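Local coordinates for protein nigritoxine (Vibrio nigripulchritudo, PDB 5M41) that is a bacterial toxin for crustaceans and insects, with a new fold, at residues A[61-66]-A[172-177]; A[73-78]-A[91-96]; A[46-51]-A[99-104]. One frame throughout, in Å; residues are numbered along the deposited sequence.

Interaction 1 of 3, residues A[61-66]-A[172-177]; sequences LDAYNA and INISEL
With CG1 swung almost opposite the backbone N (chi1 -166°) and CD1 stretched on beyond it (chi2 164°), the side chain of Ile-174 spreads its two ends far enough to meet two different alanines of the 62-66 helical turn. The short branch, CG2, is held between the backbone N and the carbonyl carbon and lies 3.7 Å from Ala-66 CB. The longer branch ends in CD1, which comes to 4.1 Å from Ala-63 CB. The two alanines are three residues apart, a little under one turn, and their methyls form a small apolar surface for one branched residue. Having only a methyl each, they let the backbones approach closely, with Ala-66 CA 6.7 Å from Ser-175 CA.

In the fold this joins the short helix 62-67 to an outermost strand, 170-173, of a five-stranded antiparallel sheet, just where that strand gives way to a 3-10 turn. Ile-174 also touches Val-76 and Ile-78, the latter in the neighbouring strand 77-80, and so lies between the helix and the sheet edge. The turn is closed by backbone bonds from Glu-176 N to Asn-173 O (2.9 Å) and from Leu-177 N to Ile-174 O (3.1 Å).

No hydrogen bond links the two segments. Ser-175, exposed, comes nearest through CB, 4.3 Å from Ala-66 O. Tyr-64 points away from Ile-174 and packs on helix 34-54, where its ring makes a cation-pi contact with Arg-53.

Interaction 2 of 3, residues A[73-78]-A[91-96]; sequences VTTVDI and DARGSK
Ser-95 OG, at the base of the turn that presents Arg-93 to Asp-77, is gripped twice: it donates to Asp-91 OD1 at 2.7 Å and accepts from Thr-97 N. The loop belongs to a beta hairpin joining the antiparallel strands 86-90 and 98-102, and its tip is a type II turn from Ala-92 to Ser-95. Closure comes from Ser-95 N to Ala-92 O, 2.9 Å. Gly-94 takes the third place of the turn with phi 81°, a conformation that glycine adopts easily because it lacks a side chain. Asp-91 suits the base of the loop because its two oxygens serve two partners, OD1 meeting Ser-95 OG on its syn side, 26° out of the carboxylate plane, and OD2 bonding Thr-97 OG1. Ser-95 O accepts from Tyr-79 OH of strand 77-80.

Arg-93 leaves this loop with its chain extended from CG to NE and crosses the side chain of Asp-77 at about a right angle. The approach is made mostly by the aliphatic part: Asp-77 OD2 is 3.2 Å from Arg-93 CG. The same oxygen lies 4.0 Å from Arg-93 NE, well out of the guanidinium plane, and the carboxylate and guanidinium planes stand 77° apart. No N-H points at the carboxylate; the opposite charges lie near each other beyond a salt bridge, and any attraction is probably modest. A carboxylate and a guanidinium suit this surface position, where water can probably reach both.

Thr-75 flanks the far end of Arg-93, its CG2 near the guanidinium edge, although the modelled approach is too short to trust. Arg-93 also touches a crystal neighbour, which may influence its pose. Asp-77 turns its CB toward the hairpin loop, with CG beside its own backbone N.

Interaction 3 of 3, residues A[46-51]-A[99-104]; sequences IEVLSQ and ILVNLN
Segment 46-51 of helix 34-54 and segment 99-104 come closest, CA to CA, at Val-48 and Leu-103 (7.5 Å), the latter just past strand 98-102. This is a helix laid on the face of an antiparallel sheet: helix 34-54 covers strand 98-102, second from one edge of the five-stranded sheet, and all three residues that touch are buried.

Val-48 carries the helix side of the contact, with one methyl for each partner. Its CG1 stands opposite the backbone N (chi1 174°) and reaches tip to tip toward Val-101 CG1, 4.1 Å away. Its CG2, beside the backbone N, meets Leu-103 CD2 at 3.7 Å, the two side chains crossing obliquely. A beta-branched residue suits this place because its methyls diverge directly at CB and can touch neighbours two residues apart along segment 99-104. Val-101 likewise points its CB at the helix, whereas Leu-103 needs its longer chain to bring CD2 over. Arg-209 of helix 206-215 also touches Val-48 and bonds Leu-103 O, so a second helix borders the cluster.

The intervening Asn-102 points away from Val-48, to the other side of the strand. There its polar ends are satisfied although buried: ND2 donates to Ser-126 O and OD1 accepts from Asn-130 ND2. Asn-104 bonds through both ends of its amide, linking the chain just after the strand to helix 195-203 (ND2 to Thr-201 O) and to the residue before helix 206-215 (OD1 to Asp-205 N). Asn-102 OD1 has a further task in an Asx turn, receiving Asn-104 N at 3.0 Å with an N-H...O angle of 146° and the donor 47° out of the carbonyl plane.

Overall arrangement
All three contacts belong to one five-stranded antiparallel sheet and its covering helices, near one end of the elongated chain. Interactions 1 and 2 have centres about 9 Å apart and share the pairing of strands 77-80 and 170-173, where Ile-78 N lies 2.8 Å from Ile-172 O. Interactions 1 and 3, centres about 12 Å apart, are joined by consecutive helices, with Leu-49 CD1 3.7 Å from Tyr-64 N. In interactions 2 and 3, about 16 Å between centres, segments 91-96 and 99-104 nearly adjoin in sequence, with no other touch. Helix 177-191, starting at the end of interaction 1, carries Val-189 of the magnesium site, completed by Glu-192 and Asp-195; none of these lies in the three contacts.

Interaction 1 of 3, residues A[61-66]-A[172-177]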
# COMPACT_ATOMS: atom_id res chain seq x y z
N LEU A 61 -17.77 46.98 12.21
CA LEU A 61 -17.40 46.02 11.17
C LEU A 61 -16.88 46.70 9.89
O LEU A 61 -16.86 46.07 8.83
CB LEU A 61 -18.59 45.10 10.82
CG LEU A 61 -19.06 43.99 11.77
CD1 LEU A 61 -20.52 43.63 11.50
CD2 LEU A 61 -18.19 42.75 11.65
N ASP A 62 -16.47 47.97 9.99
CA ASP A 62 -16.12 48.74 8.79
C ASP A 62 -14.99 48.11 8.00
O ASP A 62 -15.17 47.72 6.85
CB ASP A 62 -15.80 50.19 9.15
CG ASP A 62 -16.99 50.92 9.76
OD1 ASP A 62 -18.14 50.74 9.27
OD2 ASP A 62 -16.79 51.66 10.74
N ALA A 63 -13.83 47.97 8.64
CA ALA A 63 -12.68 47.35 8.02
C ALA A 63 -13.04 45.95 7.55
O ALA A 63 -12.83 45.62 6.39
CB ALA A 63 -11.51 47.32 8.98
N TYR A 64 -13.62 45.16 8.46
CA TYR A 64 -14.16 43.81 8.18
C TYR A 64 -15.01 43.78 6.89
O TYR A 64 -14.72 43.03 5.97
CB TYR A 64 -14.98 43.35 9.40
CG TYR A 64 -14.99 41.86 9.70
CD1 TYR A 64 -13.85 41.21 10.20
CD2 TYR A 64 -16.16 41.10 9.54
CE1 TYR A 64 -13.86 39.84 10.49
CE2 TYR A 64 -16.19 39.74 9.84
CZ TYR A 64 -15.05 39.11 10.31
OH TYR A 64 -15.10 37.76 10.60
N ASN A 65 -16.04 44.61 6.83
CA ASN A 65 -16.93 44.68 5.66
C ASN A 65 -16.30 45.25 4.41
O ASN A 65 -16.60 44.79 3.31
CB ASN A 65 -18.18 45.50 5.98
CG ASN A 65 -19.06 44.85 7.02
OD1 ASN A 65 -19.47 45.49 7.99
ND2 ASN A 65 -19.36 43.56 6.83
N ALA A 66 -15.46 46.27 4.55
CA ALA A 66 -14.89 46.92 3.37
C ALA A 66 -13.87 45.99 2.73
O ALA A 66 -13.54 46.13 1.55
CB ALA A 66 -14.24 48.23 3.74
N ILE A 172 -4.02 53.80 0.90
CA ILE A 172 -4.76 52.99 -0.06
C ILE A 172 -6.11 52.66 0.56
O ILE A 172 -6.29 52.79 1.77
CB ILE A 172 -4.05 51.65 -0.36
CG1 ILE A 172 -3.93 50.80 0.92
CG2 ILE A 172 -2.70 51.91 -1.02
CD1 ILE A 172 -3.46 49.36 0.72
N ASN A 173 -7.06 52.28 -0.27
CA ASN A 173 -8.25 51.62 0.24
C ASN A 173 -7.92 50.16 0.65
O ASN A 173 -7.06 49.51 0.04
CB ASN A 173 -9.37 51.64 -0.80
CG ASN A 173 -10.69 51.18 -0.23
OD1 ASN A 173 -11.29 50.21 -0.69
ND2 ASN A 173 -11.15 51.88 0.81
N ILE A 174 -8.60 49.67 1.68
CA ILE A 174 -8.31 48.38 2.27
C ILE A 174 -8.49 47.21 1.28
O ILE A 174 -7.83 46.18 1.42
CB ILE A 174 -9.09 48.14 3.61
CG1 ILE A 174 -8.50 46.94 4.36
CG2 ILE A 174 -10.59 47.95 3.37
CD1 ILE A 174 -8.91 46.85 5.82
N SER A 175 -9.36 47.38 0.28
CA SER A 175 -9.59 46.37 -0.75
C SER A 175 -8.31 46.14 -1.59
O SER A 175 -8.20 45.15 -2.31
CB SER A 175 -10.74 46.80 -1.65
OG SER A 175 -10.40 48.01 -2.32
N GLU A 176 -7.35 47.05 -1.51
CA GLU A 176 -6.12 46.93 -2.28
C GLU A 176 -4.96 46.32 -1.46
O GLU A 176 -3.87 46.10 -1.98
CB GLU A 176 -5.71 48.30 -2.87
CG GLU A 176 -6.77 48.97 -3.75
CD GLU A 176 -7.30 48.07 -4.85
OE1 GLU A 176 -6.48 47.56 -5.65
OE2 GLU A 176 -8.55 47.86 -4.93
N LEU A 177 -5.22 46.02 -0.20
CA LEU A 177 -4.16 45.71 0.76
C LEU A 177 -3.51 44.34 0.51
O LEU A 177 -2.28 44.24 0.51
CB LEU A 177 -4.67 45.83 2.19
CG LEU A 177 -3.72 45.51 3.36
CD1 LEU A 177 -2.44 46.37 3.33
CD2 LEU A 177 -4.44 45.62 4.69

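Interaction 2 of 3, residues A[73-78]-A[91-96]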
# COMPACT_ATOMS: atom_id res chain seq x y z
N VAL A 73 -20.04 48.71 0.46
CA VAL A 73 -19.23 49.62 -0.37
C VAL A 73 -18.90 50.93 0.37
O VAL A 73 -18.92 52.03 -0.19
CB VAL A 73 -19.84 49.86 -1.78
CG1 VAL A 73 -19.44 48.73 -2.73
CG2 VAL A 73 -21.36 50.03 -1.72
N THR A 74 -18.59 50.77 1.66
CA THR A 74 -18.01 51.80 2.51
C THR A 74 -16.47 51.78 2.35
O THR A 74 -15.89 50.75 2.03
CB THR A 74 -18.44 51.58 3.98
OG1 THR A 74 -18.93 50.24 4.14
CG2 THR A 74 -19.55 52.54 4.38
N THR A 75 -15.83 52.93 2.56
CA THR A 75 -14.41 53.07 2.23
C THR A 75 -13.53 53.11 3.49
O THR A 75 -13.89 53.74 4.49
CB THR A 75 -14.19 54.29 1.32
OG1 THR A 75 -12.98 54.12 0.58
CG2 THR A 75 -14.12 55.58 2.10
N VAL A 76 -12.40 52.40 3.47
CA VAL A 76 -11.56 52.30 4.66
C VAL A 76 -10.10 52.54 4.28
O VAL A 76 -9.52 51.76 3.50
CB VAL A 76 -11.74 50.93 5.35
CG1 VAL A 76 -10.84 50.78 6.57
CG2 VAL A 76 -13.18 50.71 5.77
N ASP A 77 -9.53 53.63 4.80
CA ASP A 77 -8.14 54.00 4.53
C ASP A 77 -7.16 53.10 5.28
O ASP A 77 -7.33 52.81 6.47
CB ASP A 77 -7.86 55.46 4.95
CG ASP A 77 -8.59 56.48 4.10
OD1 ASP A 77 -9.30 56.12 3.14
OD2 ASP A 77 -8.43 57.68 4.39
N ILE A 78 -6.09 52.72 4.58
CA ILE A 78 -4.99 51.95 5.16
C ILE A 78 -3.71 52.66 4.75
O ILE A 78 -3.61 53.14 3.62
CB ILE A 78 -4.93 50.50 4.59
CG1 ILE A 78 -6.14 49.68 5.05
CG2 ILE A 78 -3.65 49.81 4.99
CD1 ILE A 78 -6.27 49.51 6.55
N ASP A 91 -7.19 55.87 12.75
CA ASP A 91 -8.50 56.00 13.39
C ASP A 91 -9.38 57.05 12.72
O ASP A 91 -10.58 57.08 12.96
CB ASP A 91 -8.39 56.22 14.91
CG ASP A 91 -7.42 57.33 15.30
OD1 ASP A 91 -7.19 58.29 14.51
OD2 ASP A 91 -6.86 57.21 16.41
N ALA A 92 -8.78 57.88 11.87
CA ALA A 92 -9.50 58.87 11.09
C ALA A 92 -8.69 59.25 9.86
O ALA A 92 -7.47 59.05 9.83
CB ALA A 92 -9.78 60.11 11.96
N ARG A 93 -9.35 59.82 8.86
CA ARG A 93 -8.66 60.28 7.65
C ARG A 93 -7.44 61.17 7.91
O ARG A 93 -7.57 62.28 8.42
CB ARG A 93 -9.63 60.96 6.68
CG ARG A 93 -10.22 59.99 5.68
CD ARG A 93 -11.26 60.61 4.76
NE ARG A 93 -11.94 59.58 3.97
CZ ARG A 93 -12.99 58.87 4.39
NH1 ARG A 93 -13.52 59.07 5.59
NH2 ARG A 93 -13.53 57.96 3.59
N GLY A 94 -6.26 60.68 7.55
CA GLY A 94 -5.02 61.45 7.72
C GLY A 94 -4.44 61.44 9.13
O GLY A 94 -3.45 62.11 9.41
N SER A 95 -5.06 60.67 10.02
CA SER A 95 -4.57 60.54 11.39
C SER A 95 -3.23 59.81 11.48
O SER A 95 -2.94 58.86 10.73
CB SER A 95 -5.61 59.87 12.27
OG SER A 95 -5.11 59.70 13.60
N LYS A 96 -2.41 60.25 12.43
CA LYS A 96 -1.18 59.55 12.78
C LYS A 96 -1.42 58.54 13.91
O LYS A 96 -0.50 57.89 14.38
CB LYS A 96 -0.12 60.56 13.21
CG LYS A 96 0.38 61.44 12.08
CD LYS A 96 1.14 62.63 12.65
CE LYS A 96 2.18 63.17 11.67
NZ LYS A 96 1.58 63.50 10.35

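Interaction 3 of 3, residues A[46-51]-A[99-104]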
# COMPACT_ATOMS: atom_id res chain seq x y z
N ILE A 46 -8.34 39.21 7.77
CA ILE A 46 -9.65 38.91 8.37
C ILE A 46 -9.49 38.36 9.80
O ILE A 46 -10.17 38.82 10.71
CB ILE A 46 -10.47 37.92 7.53
CG1 ILE A 46 -11.01 38.62 6.27
CG2 ILE A 46 -11.66 37.42 8.34
CD1 ILE A 46 -11.38 37.67 5.12
N GLU A 47 -8.58 37.41 9.99
CA GLU A 47 -8.36 36.89 11.33
C GLU A 47 -7.98 38.00 12.31
O GLU A 47 -8.49 38.05 13.44
CB GLU A 47 -7.36 35.74 11.33
CG GLU A 47 -6.99 35.18 12.69
CD GLU A 47 -8.17 34.60 13.48
OE1 GLU A 47 -9.25 34.33 12.91
OE2 GLU A 47 -8.00 34.40 14.69
N VAL A 48 -7.08 38.89 11.91
CA VAL A 48 -6.57 39.91 12.82
C VAL A 48 -7.66 40.97 13.10
O VAL A 48 -7.83 41.39 14.24
CB VAL A 48 -5.22 40.51 12.35
CG1 VAL A 48 -4.78 41.68 13.22
CG2 VAL A 48 -4.16 39.42 12.32
N LEU A 49 -8.41 41.35 12.07
CA LEU A 49 -9.56 42.21 12.28
C LEU A 49 -10.57 41.59 13.27
O LEU A 49 -11.06 42.32 14.13
CB LEU A 49 -10.26 42.60 10.98
CG LEU A 49 -9.43 43.33 9.92
CD1 LEU A 49 -10.28 43.56 8.69
CD2 LEU A 49 -8.88 44.66 10.44
N SER A 50 -10.86 40.29 13.18
CA SER A 50 -11.76 39.63 14.14
C SER A 50 -11.24 39.78 15.56
O SER A 50 -12.00 40.03 16.50
CB SER A 50 -11.95 38.14 13.85
OG SER A 50 -12.44 37.96 12.53
N GLN A 51 -9.93 39.62 15.73
CA GLN A 51 -9.33 39.75 17.04
C GLN A 51 -9.42 41.19 17.55
O GLN A 51 -9.76 41.43 18.72
CB GLN A 51 -7.91 39.20 17.06
CG GLN A 51 -7.31 39.17 18.45
CD GLN A 51 -5.90 38.59 18.49
OE1 GLN A 51 -5.23 38.63 19.53
NE2 GLN A 51 -5.44 38.07 17.36
N ILE A 99 -4.02 51.88 14.52
CA ILE A 99 -3.56 50.53 14.83
C ILE A 99 -2.49 50.07 13.84
O ILE A 99 -2.72 50.10 12.63
CB ILE A 99 -4.74 49.53 14.85
CG1 ILE A 99 -5.72 49.88 15.99
CG2 ILE A 99 -4.24 48.10 14.99
CD1 ILE A 99 -6.88 48.91 16.11
N LEU A 100 -1.34 49.67 14.38
CA LEU A 100 -0.26 49.09 13.62
C LEU A 100 -0.46 47.59 13.60
O LEU A 100 -0.58 46.98 14.66
CB LEU A 100 1.09 49.42 14.30
CG LEU A 100 2.29 48.69 13.69
CD1 LEU A 100 2.55 49.17 12.26
CD2 LEU A 100 3.51 48.94 14.56
N VAL A 101 -0.54 47.01 12.40
CA VAL A 101 -0.69 45.55 12.26
C VAL A 101 0.64 44.92 11.79
O VAL A 101 1.30 45.46 10.89
CB VAL A 101 -1.84 45.21 11.29
CG1 VAL A 101 -1.95 43.69 11.10
CG2 VAL A 101 -3.17 45.77 11.84
N ASN A 102 1.02 43.81 12.44
CA ASN A 102 2.11 42.94 12.01
C ASN A 102 1.54 41.53 11.95
O ASN A 102 1.41 40.83 12.96
CB ASN A 102 3.31 42.99 12.99
CG ASN A 102 4.48 42.10 12.55
OD1 ASN A 102 4.41 41.38 11.53
ND2 ASN A 102 5.57 42.12 13.33
N LEU A 103 1.20 41.10 10.74
CA LEU A 103 0.55 39.80 10.58
C LEU A 103 1.44 38.64 10.99
O LEU A 103 0.93 37.54 11.25
CB LEU A 103 0.05 39.61 9.14
CG LEU A 103 -0.94 40.64 8.61
CD1 LEU A 103 -1.11 40.42 7.12
CD2 LEU A 103 -2.29 40.56 9.34
N ASN A 104 2.75 38.87 11.07
CA ASN A 104 3.68 37.79 11.42
C ASN A 104 4.19 37.84 12.87
O ASN A 104 5.13 37.13 13.21
CB ASN A 104 4.89 37.77 10.46
CG ASN A 104 5.55 36.40 10.41
OD1 ASN A 104 4.86 35.39 10.39
ND2 ASN A 104 6.88 36.36 10.39